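Local coordinates for transposon Tn7 transposition protein TnsA (Escherichia coli, PDB 1T0F) that works with TnsB as the Tn7 transposase, cutting the 5' DNA strands at the transposon ends as a metal-dependent, restriction enzyme-like endonuclease, at residues H59-D64 with A68-L73. Numbering follows the deposited sequence.
Sequences HHLLSD and AVFLSL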
# COMPACT_ATOMS: atom_id res chain seq x y z
N HIS A 59 2.59 9.67 1.31
CA HIS A 59 2.46 8.66 0.27
C HIS A 59 1.16 8.76 -0.50
O HIS A 59 0.17 9.30 -0.02
CB HIS A 59 2.57 7.26 0.89
CG HIS A 59 3.91 6.98 1.49
ND1 HIS A 59 4.80 6.08 0.95
CD2 HIS A 59 4.52 7.50 2.59
CE1 HIS A 59 5.90 6.05 1.69
NE2 HIS A 59 5.75 6.90 2.69
N HIS A 60 1.19 8.20 -1.71
CA HIS A 60 0.04 8.18 -2.61
C HIS A 60 -0.48 6.76 -2.77
O HIS A 60 0.16 5.93 -3.40
CB HIS A 60 0.44 8.69 -3.99
CG HIS A 60 0.67 10.17 -4.03
ND1 HIS A 60 -0.27 11.05 -4.51
CD2 HIS A 60 1.73 10.92 -3.63
CE1 HIS A 60 0.19 12.28 -4.41
NE2 HIS A 60 1.40 12.23 -3.88
N LEU A 61 -1.66 6.51 -2.20
CA LEU A 61 -2.27 5.19 -2.27
C LEU A 61 -3.54 5.34 -3.11
O LEU A 61 -4.34 6.26 -2.88
CB LEU A 61 -2.58 4.70 -0.85
CG LEU A 61 -1.35 4.82 0.06
CD1 LEU A 61 -1.73 4.44 1.49
CD2 LEU A 61 -0.24 3.94 -0.45
N LEU A 62 -3.72 4.44 -4.07
CA LEU A 62 -4.86 4.52 -4.98
C LEU A 62 -6.09 3.64 -4.71
O LEU A 62 -6.96 3.52 -5.58
CB LEU A 62 -4.36 4.30 -6.41
CG LEU A 62 -3.67 5.51 -7.05
CD1 LEU A 62 -2.56 6.05 -6.15
CD2 LEU A 62 -3.11 5.10 -8.40
N SER A 63 -6.19 3.05 -3.52
CA SER A 63 -7.34 2.23 -3.16
C SER A 63 -7.32 1.97 -1.66
O SER A 63 -6.29 2.15 -1.01
CB SER A 63 -7.33 0.90 -3.90
OG SER A 63 -6.34 0.02 -3.39
N ASP A 64 -8.46 1.53 -1.11
CA ASP A 64 -8.55 1.22 0.31
C ASP A 64 -7.66 0.01 0.59
O ASP A 64 -7.11 -0.13 1.68
CB ASP A 64 -9.99 0.89 0.72
CG ASP A 64 -10.91 2.10 0.68
OD1 ASP A 64 -10.42 3.24 0.53
OD2 ASP A 64 -12.13 1.90 0.81
N ALA A 68 -4.63 -0.32 3.30
CA ALA A 68 -4.49 -1.39 4.29
C ALA A 68 -3.07 -1.98 4.29
O ALA A 68 -2.49 -2.23 5.35
CB ALA A 68 -5.51 -2.49 4.04
N VAL A 69 -2.51 -2.20 3.11
CA VAL A 69 -1.17 -2.75 3.00
C VAL A 69 -0.15 -1.73 3.52
O VAL A 69 0.79 -2.10 4.23
CB VAL A 69 -0.82 -3.14 1.53
CG1 VAL A 69 0.61 -3.62 1.44
CG2 VAL A 69 -1.77 -4.24 1.05
N PHE A 70 -0.33 -0.46 3.17
CA PHE A 70 0.58 0.58 3.64
C PHE A 70 0.59 0.65 5.17
O PHE A 70 1.66 0.65 5.79
CB PHE A 70 0.17 1.95 3.09
CG PHE A 70 0.94 3.08 3.71
CD1 PHE A 70 2.20 3.42 3.23
CD2 PHE A 70 0.44 3.76 4.82
CE1 PHE A 70 2.96 4.41 3.86
CE2 PHE A 70 1.19 4.74 5.46
CZ PHE A 70 2.45 5.07 4.97
N LEU A 71 -0.58 0.72 5.79
CA LEU A 71 -0.65 0.80 7.25
C LEU A 71 0.01 -0.42 7.90
O LEU A 71 0.67 -0.30 8.93
CB LEU A 71 -2.10 0.93 7.70
CG LEU A 71 -2.82 2.22 7.30
CD1 LEU A 71 -4.31 2.12 7.62
CD2 LEU A 71 -2.20 3.40 8.02
N SER A 72 -0.17 -1.59 7.29
CA SER A 72 0.44 -2.81 7.81
C SER A 72 1.96 -2.75 7.70
O SER A 72 2.68 -3.19 8.61
CB SER A 72 -0.09 -4.04 7.06
OG SER A 72 -1.51 -4.12 7.14
N LEU A 73 2.47 -2.20 6.59
CA LEU A 73 3.92 -2.08 6.39
C LEU A 73 4.54 -1.06 7.34
O LEU A 73 5.60 -1.31 7.92
CB LEU A 73 4.23 -1.67 4.95
CG LEU A 73 3.93 -2.68 3.84
CD1 LEU A 73 4.07 -1.99 2.48
CD2 LEU A 73 4.88 -3.87 3.95
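The end of strand 58-61 passes through a short turn into helix 64-75, which packs against it so that the CA atoms of Leu-61 and Phe-70 lie 8.0 Å apart. At the junction the first turn of the helix closes with a backbone bond from Ala-68 N to Asp-64 O (3.0 Å), although the position of that carbonyl oxygen is less certain. Strand 58-61 pairs antiparallel with 48-51 in a small sheet beside the restriction endonuclease-like (PDDEXK) core of TnsA, and helix 64-75, which packs on strand 115-122 of the mixed sheet, carries the active-site Glu-66 in its first turn. Ser-63 occupies the N-cap position, its OG bonded to the backbone N of Glu-66, while Glu-66 OE1 accepts from Leu-62 N, which ties the catalytic side chain to the turn.

Phe-70 fills the angle between strand and helix. Its CB points toward the strand, and with CG anti to the backbone N (chi1 171°) the ring is carried to His-59; the Phe-70 side chain crosses those of His-59 and Leu-61 at about a right angle. Phe-70 CE1 sits over the centre of one imidazole face, 3.6 Å from His-59 CG, with the two ring planes inclined at 47°. Thr-55 and Glu-84 hold the imidazole through NE2 and ND1 respectively, fixing the face that Phe-70 meets. An alanine in place of His-59 would remove this platform and would probably leave the Phe-70 corner poorly packed and Glu-84 OE1 without its imidazole partner.

Nearer the backbone of Phe-70, Leu-61 reaches in with one methyl, and its other side-chain neighbours include Ile-50 and Phe-118. Leu-61 CD1 lies 3.5 Å from Phe-70 CB and 3.7 Å from Phe-70 CG, at the root of the phenyl ring.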